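Local coordinates for protein SusD homolog (Bacteroides thetaiotaomicron VPI-5482, PDB 3IHV) that probably binds glycans at the outer membrane of a gut bacterium, helping to deliver them for uptake, at residues A[62-65]-A[70-73]; A[48-53]-A[471-476]; A[137-142]-A[527-532]; A[79-84]-A[516-521]. One frame throughout, in Å; residues are numbered along the deposited sequence.

How the interactions relate
Interactions 1, 3 and 4 form one connected region, while interaction 2 stands apart. In interaction 4 the segment 516-521 packs against helix 75-101, and interaction 1, its centre about 12 Å away, joins it through Thr72 OG1 and Gln520 OE1, 2.7 Å apart and probably hydrogen-bonded. Interaction 3 adjoins it too, centre to centre about 11 Å from interaction 4; Asn532 ND2 reaches Phe516 O at 2.8 Å. Interaction 2 comes no nearer to the others than about 6 Å between closest atoms, to interaction 4. Interactions 2, 3 and 4 each join early chain to late; an ethanediol sits between interactions 3 and 4, bonded weakly to Trp81 and about 4 Å from the Phe529 side chain.

Interaction 1 of 4, residues A[62-65]-A[70-73]; sequences FRII and FPTT
Ile64 and Phe70 face each other across a chain reversal, their CA atoms 5.6 Å apart, in the long loop of this SusD-family protein that leads from strand 52-54 to helix 75-101. Residues 62-63 belong to a short 3-10 segment, whereas 70-73 has no regular structure. The two runs form no strand pair: Ile64 O stands 3.8 Å from Phe70 N, and this carbonyl is instead bonded by the hydroxyls of Thr67 and Ser69 within the turn, which gives it two partners and probably helps to hold the reversal.

The side chains close the loop by apolar packing. Phe70 projects toward 62-65 and takes the largest share of the contact. Its CG lies between the backbone N and the carbonyl carbon (chi1 62°), and this torsion sets the ring beside the backbone of Ile65, with CD1 3.6 Å from Ile65 CA. Ile65 CG1 sits 4.0 Å above one face of the ring, displaced toward the rim, while Ile64 O comes to the ring edge, close to its plane. Elsewhere the ring meets those of Phe516 and Trp535, so the loop is tied to the C-terminal part of the chain.

Ile64, partly exposed, packs along the start of 70-73. It is extended through CG1, anti to the backbone N (chi1 -164°), and CG1 touches Phe70 CB at 3.9 Å. With Pro71 the side chains cross at about a right angle, the terminal methyl CD1 of Ile64 ending 4.1 Å from Pro71 CD.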
# COMPACT_ATOMS: atom_id res chain seq x y z
N PHE A 62 -3.31 11.23 -17.45
CA PHE A 62 -3.03 10.54 -16.21
C PHE A 62 -1.94 9.47 -16.31
O PHE A 62 -1.52 8.94 -15.30
CB PHE A 62 -4.34 9.91 -15.64
CG PHE A 62 -5.01 8.94 -16.60
CD1 PHE A 62 -4.57 7.63 -16.70
CD2 PHE A 62 -6.09 9.34 -17.37
CE1 PHE A 62 -5.18 6.73 -17.54
CE2 PHE A 62 -6.71 8.44 -18.25
CZ PHE A 62 -6.25 7.13 -18.31
N ARG A 63 -1.46 9.18 -17.52
CA ARG A 63 -0.44 8.17 -17.68
C ARG A 63 0.96 8.67 -17.39
O ARG A 63 1.90 7.87 -17.31
CB ARG A 63 -0.52 7.60 -19.10
CG ARG A 63 -1.85 6.93 -19.39
CD ARG A 63 -2.00 6.60 -20.86
NE ARG A 63 -3.40 6.32 -21.19
CZ ARG A 63 -4.32 7.24 -21.49
NH1 ARG A 63 -4.03 8.55 -21.51
NH2 ARG A 63 -5.56 6.84 -21.80
N ILE A 64 1.10 9.97 -17.15
CA ILE A 64 2.46 10.53 -17.05
C ILE A 64 3.27 10.03 -15.85
O ILE A 64 4.46 9.72 -16.00
CB ILE A 64 2.45 12.08 -17.13
CG1 ILE A 64 3.88 12.61 -17.41
CG2 ILE A 64 1.79 12.70 -15.90
CD1 ILE A 64 3.96 14.10 -17.58
N ILE A 65 2.64 9.89 -14.69
CA ILE A 65 3.35 9.38 -13.52
C ILE A 65 3.63 7.89 -13.61
O ILE A 65 4.78 7.48 -13.44
CB ILE A 65 2.66 9.79 -12.18
CG1 ILE A 65 2.81 11.33 -11.97
CG2 ILE A 65 3.28 9.07 -11.00
CD1 ILE A 65 1.88 11.93 -10.90
N PHE A 70 7.40 12.05 -16.04
CA PHE A 70 7.00 13.30 -15.39
C PHE A 70 8.17 14.17 -14.93
O PHE A 70 9.27 13.65 -14.67
CB PHE A 70 6.04 13.03 -14.21
CG PHE A 70 6.64 12.20 -13.10
CD1 PHE A 70 6.67 10.81 -13.17
CD2 PHE A 70 7.11 12.83 -11.92
CE1 PHE A 70 7.19 10.05 -12.15
CE2 PHE A 70 7.61 12.06 -10.86
CZ PHE A 70 7.67 10.67 -10.98
N PRO A 71 7.94 15.49 -14.86
CA PRO A 71 8.96 16.46 -14.45
C PRO A 71 8.92 16.74 -12.94
O PRO A 71 8.01 16.30 -12.25
CB PRO A 71 8.55 17.70 -15.22
CG PRO A 71 7.08 17.64 -15.21
CD PRO A 71 6.75 16.18 -15.41
N THR A 72 9.92 17.46 -12.45
CA THR A 72 10.02 17.81 -11.03
C THR A 72 8.85 18.68 -10.53
O THR A 72 8.63 18.76 -9.35
CB THR A 72 11.27 18.58 -10.73
OG1 THR A 72 11.26 19.80 -11.51
CG2 THR A 72 12.56 17.74 -11.02
N THR A 73 8.14 19.31 -11.46
CA THR A 73 7.01 20.18 -11.21
C THR A 73 5.66 19.46 -11.16
O THR A 73 4.63 20.11 -10.99
CB THR A 73 6.95 21.22 -12.34
OG1 THR A 73 6.95 20.52 -13.60
CG2 THR A 73 8.18 22.17 -12.26

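Interaction 2 of 4, residues A[48-53]-A[471-476]; sequences GTDISQ and QDLIRW
The carboxylate of Asp50 meets Leu473 through one oxygen, OD1 lying 3.8 Å from the methyl CD1; OD1 is also hydrogen-bonded close by, and OD2 is salt-bridged to Arg469. Farther along 471-476, Trp476 NE1 lies 3.2 Å above one face of the Arg475 guanidinium, offset toward the rim, and Asp472 O lies over one face of the indole. At the guanidinium edge, in its plane, NE and NH2 of Arg475 both close on Asp472 OD1; the NE bond is the shorter at 2.8 Å, and both donors approach from the same face of the carboxylate. This side-on grip probably steadies the arginine, whose NH2 also pairs with Glu406.

The contact is small, a single leucine methyl against one carboxylate oxygen and the carbons of Thr49. Leu473 CD1 rests against both Asp50 OD1 and Thr49, 3.9 Å from Thr49 CB. Thr49 makes an ST turn: OG1, turned between the backbone N and carbonyl carbon (chi1 66°), accepts from Ile51 N at 3.1 Å (163° at the hydrogen), with a weaker bond from Ser52 N. The hydroxyl oxygen is thus engaged within its own loop, and the CB and CG2 side meets the leucine.

The loop leads into strand 52-54, paired with strand 302-304, while 471-475 belongs to helix 469-475; helix 479-493 borders both, Thr482 touching Asp50 as well as Leu473.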
# COMPACT_ATOMS: atom_id res chain seq x y z
N GLY A 48 3.63 0.52 -12.87
CA GLY A 48 4.81 0.42 -13.74
C GLY A 48 5.83 -0.56 -13.26
O GLY A 48 7.00 -0.21 -13.02
N THR A 49 5.39 -1.80 -13.13
CA THR A 49 6.24 -2.88 -12.63
C THR A 49 6.08 -4.13 -13.51
O THR A 49 5.63 -4.04 -14.67
CB THR A 49 5.83 -3.26 -11.18
OG1 THR A 49 4.51 -3.82 -11.18
CG2 THR A 49 5.83 -2.00 -10.28
N ASP A 50 6.50 -5.29 -12.98
CA ASP A 50 6.28 -6.55 -13.66
C ASP A 50 4.85 -7.07 -13.56
O ASP A 50 4.50 -8.00 -14.28
CB ASP A 50 7.26 -7.62 -13.21
CG ASP A 50 7.33 -7.81 -11.69
OD1 ASP A 50 6.94 -6.89 -10.90
OD2 ASP A 50 7.84 -8.89 -11.28
N ILE A 51 4.04 -6.48 -12.69
CA ILE A 51 2.67 -6.95 -12.51
C ILE A 51 1.59 -6.00 -12.97
O ILE A 51 0.52 -6.46 -13.34
CB ILE A 51 2.42 -7.42 -11.03
CG1 ILE A 51 2.24 -6.28 -10.05
CG2 ILE A 51 3.53 -8.40 -10.60
CD1 ILE A 51 1.82 -6.69 -8.61
N SER A 52 1.85 -4.67 -12.97
CA SER A 52 0.82 -3.75 -13.37
C SER A 52 1.37 -2.50 -14.01
O SER A 52 2.55 -2.13 -13.83
CB SER A 52 -0.10 -3.39 -12.18
OG SER A 52 0.54 -2.54 -11.29
N GLN A 53 0.48 -1.85 -14.74
CA GLN A 53 0.80 -0.61 -15.44
C GLN A 53 -0.47 0.15 -15.68
O GLN A 53 -1.60 -0.39 -15.60
CB GLN A 53 1.49 -0.91 -16.79
CG GLN A 53 0.64 -1.71 -17.80
CD GLN A 53 1.29 -1.84 -19.17
OE1 GLN A 53 2.08 -0.99 -19.56
NE2 GLN A 53 0.91 -2.89 -19.92
N GLN A 471 7.77 -0.45 -4.64
CA GLN A 471 8.73 -0.19 -3.54
C GLN A 471 9.57 -1.41 -3.17
O GLN A 471 10.70 -1.24 -2.73
CB GLN A 471 8.03 0.41 -2.33
CG GLN A 471 7.40 1.74 -2.57
CD GLN A 471 8.40 2.80 -2.93
OE1 GLN A 471 8.21 3.54 -3.91
NE2 GLN A 471 9.53 2.83 -2.22
N ASP A 472 9.01 -2.61 -3.35
CA ASP A 472 9.75 -3.85 -3.13
C ASP A 472 10.88 -3.93 -4.15
O ASP A 472 12.01 -4.13 -3.78
CB ASP A 472 8.83 -5.08 -3.23
CG ASP A 472 8.00 -5.34 -1.94
OD1 ASP A 472 8.38 -4.85 -0.86
OD2 ASP A 472 6.97 -6.04 -2.03
N LEU A 473 10.54 -3.77 -5.45
CA LEU A 473 11.58 -3.81 -6.49
C LEU A 473 12.70 -2.80 -6.21
O LEU A 473 13.90 -3.10 -6.34
CB LEU A 473 10.95 -3.56 -7.88
CG LEU A 473 9.99 -4.63 -8.42
CD1 LEU A 473 9.34 -4.18 -9.76
CD2 LEU A 473 10.68 -6.00 -8.59
N ILE A 474 12.30 -1.63 -5.74
CA ILE A 474 13.24 -0.58 -5.38
C ILE A 474 14.12 -1.00 -4.20
O ILE A 474 15.34 -0.93 -4.29
CB ILE A 474 12.52 0.79 -5.12
CG1 ILE A 474 11.99 1.33 -6.44
CG2 ILE A 474 13.50 1.79 -4.50
CD1 ILE A 474 11.07 2.51 -6.36
N ARG A 475 13.54 -1.48 -3.09
CA ARG A 475 14.39 -1.85 -1.96
C ARG A 475 15.28 -3.07 -2.28
O ARG A 475 16.37 -3.24 -1.70
CB ARG A 475 13.54 -2.07 -0.71
CG ARG A 475 12.66 -3.32 -0.74
CD ARG A 475 11.78 -3.40 0.50
NE ARG A 475 10.89 -4.55 0.45
CZ ARG A 475 11.20 -5.77 0.85
NH1 ARG A 475 12.36 -6.01 1.40
NH2 ARG A 475 10.33 -6.75 0.75
N TRP A 476 14.84 -3.89 -3.25
CA TRP A 476 15.66 -4.99 -3.73
C TRP A 476 16.75 -4.56 -4.70
O TRP A 476 17.60 -5.36 -5.02
CB TRP A 476 14.81 -6.08 -4.38
CG TRP A 476 13.82 -6.76 -3.44
CD1 TRP A 476 13.98 -6.96 -2.11
CD2 TRP A 476 12.52 -7.28 -3.77
NE1 TRP A 476 12.89 -7.58 -1.58
CE2 TRP A 476 11.99 -7.82 -2.60
CE3 TRP A 476 11.81 -7.42 -4.96
CZ2 TRP A 476 10.74 -8.40 -2.54
CZ3 TRP A 476 10.54 -8.02 -4.91
CH2 TRP A 476 10.03 -8.50 -3.72

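Interaction 3 of 4, residues A[137-142]-A[527-532]; sequences NVVLMT and IQFNQN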
# COMPACT_ATOMS: atom_id res chain seq x y z
N ASN A 137 15.52 11.86 0.57
CA ASN A 137 16.24 12.92 1.26
C ASN A 137 15.24 13.98 1.72
O ASN A 137 14.91 14.90 0.97
CB ASN A 137 17.23 13.47 0.26
CG ASN A 137 18.20 12.41 -0.16
OD1 ASN A 137 19.05 12.04 0.64
ND2 ASN A 137 18.05 11.85 -1.38
N VAL A 138 14.80 13.84 2.97
CA VAL A 138 13.68 14.60 3.44
C VAL A 138 14.05 15.35 4.73
O VAL A 138 15.10 15.11 5.36
CB VAL A 138 12.44 13.69 3.61
CG1 VAL A 138 12.07 12.94 2.22
CG2 VAL A 138 12.59 12.75 4.82
N VAL A 139 13.19 16.30 5.07
CA VAL A 139 13.35 17.10 6.28
C VAL A 139 12.67 16.43 7.47
O VAL A 139 11.49 16.01 7.40
CB VAL A 139 12.71 18.52 6.12
CG1 VAL A 139 12.93 19.35 7.39
CG2 VAL A 139 13.28 19.25 4.94
N LEU A 140 13.41 16.37 8.58
CA LEU A 140 12.83 15.97 9.86
C LEU A 140 12.20 17.24 10.44
O LEU A 140 12.91 18.09 11.01
CB LEU A 140 13.87 15.42 10.83
CG LEU A 140 14.33 13.99 10.56
CD1 LEU A 140 15.53 13.56 11.41
CD2 LEU A 140 13.14 13.06 10.79
N MSE A 141 10.88 17.36 10.30
CA MSE A 141 10.09 18.49 10.77
C MSE A 141 9.56 18.09 12.14
O MSE A 141 8.43 17.58 12.27
CB MSE A 141 8.96 18.79 9.78
CG MSE A 141 8.35 20.12 9.92
SE MSE A 141 9.54 21.57 9.33
CE MSE A 141 9.57 21.26 7.47
N THR A 142 10.37 18.34 13.16
CA THR A 142 10.12 17.75 14.47
C THR A 142 9.18 18.45 15.40
O THR A 142 8.89 17.92 16.50
CB THR A 142 11.42 17.48 15.17
OG1 THR A 142 12.20 18.67 15.21
CG2 THR A 142 12.18 16.38 14.41
N ILE A 527 16.54 26.97 -0.10
CA ILE A 527 17.83 27.18 -0.73
C ILE A 527 18.90 26.14 -0.36
O ILE A 527 19.85 25.98 -1.12
CB ILE A 527 18.33 28.61 -0.45
CG1 ILE A 527 19.39 29.06 -1.47
CG2 ILE A 527 18.82 28.73 1.01
CD1 ILE A 527 19.67 30.59 -1.44
N GLN A 528 18.76 25.43 0.76
CA GLN A 528 19.77 24.41 1.12
C GLN A 528 19.46 23.03 0.54
O GLN A 528 20.26 22.12 0.69
CB GLN A 528 19.89 24.27 2.64
CG GLN A 528 20.30 25.58 3.33
CD GLN A 528 20.75 25.34 4.75
OE1 GLN A 528 21.78 24.71 4.97
NE2 GLN A 528 19.99 25.86 5.72
N PHE A 529 18.30 22.85 -0.09
CA PHE A 529 17.95 21.52 -0.62
C PHE A 529 18.76 21.16 -1.84
O PHE A 529 19.13 22.04 -2.62
CB PHE A 529 16.48 21.50 -1.08
CG PHE A 529 15.47 21.29 0.01
CD1 PHE A 529 15.80 21.38 1.36
CD2 PHE A 529 14.14 21.04 -0.35
CE1 PHE A 529 14.85 21.21 2.32
CE2 PHE A 529 13.17 20.85 0.64
CZ PHE A 529 13.55 20.96 1.97
N ASN A 530 18.99 19.85 -1.97
CA ASN A 530 19.57 19.23 -3.15
C ASN A 530 18.48 18.34 -3.74
O ASN A 530 17.77 17.62 -3.02
CB ASN A 530 20.78 18.38 -2.79
CG ASN A 530 22.02 19.20 -2.47
OD1 ASN A 530 22.26 20.27 -3.07
ND2 ASN A 530 22.85 18.68 -1.57
N GLN A 531 18.34 18.41 -5.06
CA GLN A 531 17.44 17.56 -5.80
C GLN A 531 18.02 16.13 -5.85
O GLN A 531 19.22 15.95 -5.77
CB GLN A 531 17.21 18.13 -7.21
CG GLN A 531 16.24 17.32 -8.07
CD GLN A 531 14.90 17.11 -7.41
OE1 GLN A 531 14.69 16.09 -6.72
NE2 GLN A 531 14.01 18.08 -7.54
N ASN A 532 17.14 15.15 -5.96
CA ASN A 532 17.53 13.75 -6.02
C ASN A 532 18.32 13.41 -7.28
O ASN A 532 18.21 14.09 -8.28
CB ASN A 532 16.29 12.87 -5.86
CG ASN A 532 15.77 12.86 -4.45
OD1 ASN A 532 16.55 13.00 -3.50
ND2 ASN A 532 14.46 12.71 -4.29
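Asn137 donates from ND2 to Asn532 OD1 across the contact at 2.8 Å, with an angle of 160° at the hydrogen. The acceptor lies close to the donor's amide plane, but the donor is tilted out of the carbonyl plane of Asn532, and the two amides are turned 51° against each other. The Asn532 amide is held from its other end as well: ND2 donates to the carbonyls of Phe516 and Phe135, so OD1 and ND2 are both committed and the flip of the side chain is settled. Next to it, the backbone N of Asn532 is bonded to Gln531 OE1 at 2.7 Å, an oxygen that also takes the N-H of Ile518. These bonds give the polar atoms of a buried asparagine definite partners.

A second, apolar point lies farther along the two segments, which run roughly antiparallel where they touch. Val139 CG2, placed anti to the carbonyl carbon, presses obliquely against the tip of the Phe529 ring, 3.4 Å from CZ and 3.6 Å from CE1. The side chains cross at about a right angle, and the methyl meets the ring's far end.

The contact thus joins the loop after helix 107-135 to the irregular stretch after helix 520-525. It ties the C-terminal region to the helical part of the chain, consistent with a SusD-family protein, whose family belongs to the TPR clan.

Interaction 4 of 4, residues A[79-84]-A[516-521]; sequences QTWAAL and FPIPQR. With EDO (1,2-ethanediol), chain I.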
# COMPACT_ATOMS: atom_id res chain seq x y z
N GLN A 79 1.69 17.53 -4.11
CA GLN A 79 0.54 17.36 -3.23
C GLN A 79 0.75 16.28 -2.16
O GLN A 79 0.33 16.44 -1.01
CB GLN A 79 -0.71 17.05 -4.05
CG GLN A 79 -1.18 18.26 -4.87
CD GLN A 79 -2.28 17.93 -5.87
OE1 GLN A 79 -2.47 16.78 -6.25
NE2 GLN A 79 -3.02 18.95 -6.29
N THR A 80 1.39 15.17 -2.54
CA THR A 80 1.67 14.10 -1.59
C THR A 80 2.73 14.54 -0.58
O THR A 80 2.57 14.30 0.63
CB THR A 80 2.03 12.81 -2.28
OG1 THR A 80 0.90 12.32 -3.00
CG2 THR A 80 2.47 11.77 -1.28
N TRP A 81 3.77 15.22 -1.07
CA TRP A 81 4.80 15.75 -0.17
C TRP A 81 4.12 16.64 0.88
O TRP A 81 4.34 16.46 2.08
CB TRP A 81 5.85 16.51 -0.98
CG TRP A 81 6.88 17.29 -0.24
CD1 TRP A 81 6.79 18.59 0.19
CD2 TRP A 81 8.21 16.87 0.02
NE1 TRP A 81 8.00 18.98 0.74
CE2 TRP A 81 8.89 17.94 0.64
CE3 TRP A 81 8.90 15.68 -0.21
CZ2 TRP A 81 10.20 17.85 1.04
CZ3 TRP A 81 10.24 15.59 0.19
CH2 TRP A 81 10.86 16.68 0.80
N ALA A 82 3.26 17.56 0.43
CA ALA A 82 2.54 18.46 1.32
C ALA A 82 1.61 17.71 2.26
O ALA A 82 1.52 18.04 3.43
CB ALA A 82 1.77 19.53 0.50
N ALA A 83 0.90 16.71 1.77
CA ALA A 83 -0.03 15.97 2.62
C ALA A 83 0.69 15.20 3.72
O ALA A 83 0.23 15.15 4.88
CB ALA A 83 -0.92 15.01 1.76
N LEU A 84 1.82 14.58 3.39
CA LEU A 84 2.59 13.85 4.41
C LEU A 84 3.03 14.81 5.48
O LEU A 84 2.92 14.52 6.69
CB LEU A 84 3.80 13.13 3.76
CG LEU A 84 3.38 11.89 2.94
CD1 LEU A 84 4.47 11.40 1.89
CD2 LEU A 84 2.98 10.71 3.91
N PHE A 516 11.18 9.54 -6.23
CA PHE A 516 10.46 10.68 -6.79
C PHE A 516 11.33 11.91 -6.57
O PHE A 516 12.21 11.91 -5.68
CB PHE A 516 9.08 10.86 -6.14
CG PHE A 516 7.96 10.07 -6.86
CD1 PHE A 516 8.23 8.86 -7.51
CD2 PHE A 516 6.66 10.50 -6.81
CE1 PHE A 516 7.20 8.13 -8.14
CE2 PHE A 516 5.62 9.77 -7.40
CZ PHE A 516 5.90 8.61 -8.09
N PRO A 517 11.15 12.94 -7.38
CA PRO A 517 11.91 14.15 -7.17
C PRO A 517 11.42 14.89 -5.94
O PRO A 517 10.25 14.75 -5.55
CB PRO A 517 11.58 15.00 -8.40
CG PRO A 517 10.13 14.57 -8.76
CD PRO A 517 10.13 13.10 -8.44
N ILE A 518 12.27 15.72 -5.37
CA ILE A 518 11.84 16.64 -4.33
C ILE A 518 11.00 17.63 -5.15
O ILE A 518 11.43 18.04 -6.21
CB ILE A 518 13.03 17.38 -3.72
CG1 ILE A 518 14.04 16.38 -3.14
CG2 ILE A 518 12.53 18.38 -2.68
CD1 ILE A 518 13.51 15.36 -2.14
N PRO A 519 9.77 17.96 -4.71
CA PRO A 519 8.95 18.85 -5.56
C PRO A 519 9.65 20.16 -5.90
O PRO A 519 10.31 20.78 -5.06
CB PRO A 519 7.69 19.08 -4.73
CG PRO A 519 7.62 17.92 -3.79
CD PRO A 519 9.05 17.53 -3.50
N GLN A 520 9.50 20.58 -7.14
CA GLN A 520 10.17 21.79 -7.58
C GLN A 520 9.78 22.99 -6.73
O GLN A 520 10.61 23.83 -6.44
CB GLN A 520 9.86 22.08 -9.04
CG GLN A 520 10.73 23.18 -9.62
CD GLN A 520 12.20 22.79 -9.62
OE1 GLN A 520 12.55 21.69 -10.03
NE2 GLN A 520 13.07 23.71 -9.15
N ARG A 521 8.51 23.09 -6.36
CA ARG A 521 8.05 24.20 -5.53
C ARG A 521 8.87 24.30 -4.26
O ARG A 521 9.24 25.38 -3.85
CB ARG A 521 6.58 24.04 -5.15
CG ARG A 521 6.07 25.19 -4.22
CD ARG A 521 4.73 24.84 -3.52
NE ARG A 521 4.46 25.71 -2.35
CZ ARG A 521 4.74 25.43 -1.07
NH1 ARG A 521 5.31 24.28 -0.68
NH2 ARG A 521 4.42 26.33 -0.13
C1 EDO I . 8.78 21.38 4.27
O1 EDO I . 7.40 21.24 4.00
C2 EDO I . 9.56 20.44 3.40
O2 EDO I . 9.86 21.06 2.14
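Pro519 lies over one face of the Trp81 indole, and here the contact is tight. Its CG touches Trp81 CB at 3.6 Å, and CD stands 4.0 Å from the centroid of the five-membered ring, 25° off the ring normal, a CH-pi contact. The indole swings over to the proline because Trp81 CG is anti to the backbone N (chi1 172°). Ile518 extends the packing toward the six-membered ring, its CD1 4.0 Å from Trp81 CZ3 and its CG2 over the same face as the proline.

The other margin of the indole is looser. At the edge, in the ring plane, an ethanediol probably taken from the crystallisation liquor accepts from Trp81 NE1 through O2, a weak bond at 3.1 Å with an angle of 141°. The indole N-H thus meets a small polar molecule.

Trp81 belongs to helix 75-101, and Pro519 is the N-cap residue of helix 520-525; beyond the segments, the rings of Phe135 and Tyr85 add to the aromatic surroundings. The contacts between the two protein segments are made by carbon atoms alone: the fit relies on shape and on the CD hydrogens of the proline, probably polarised by the neighbouring nitrogen, with the polar N-H pointing elsewhere.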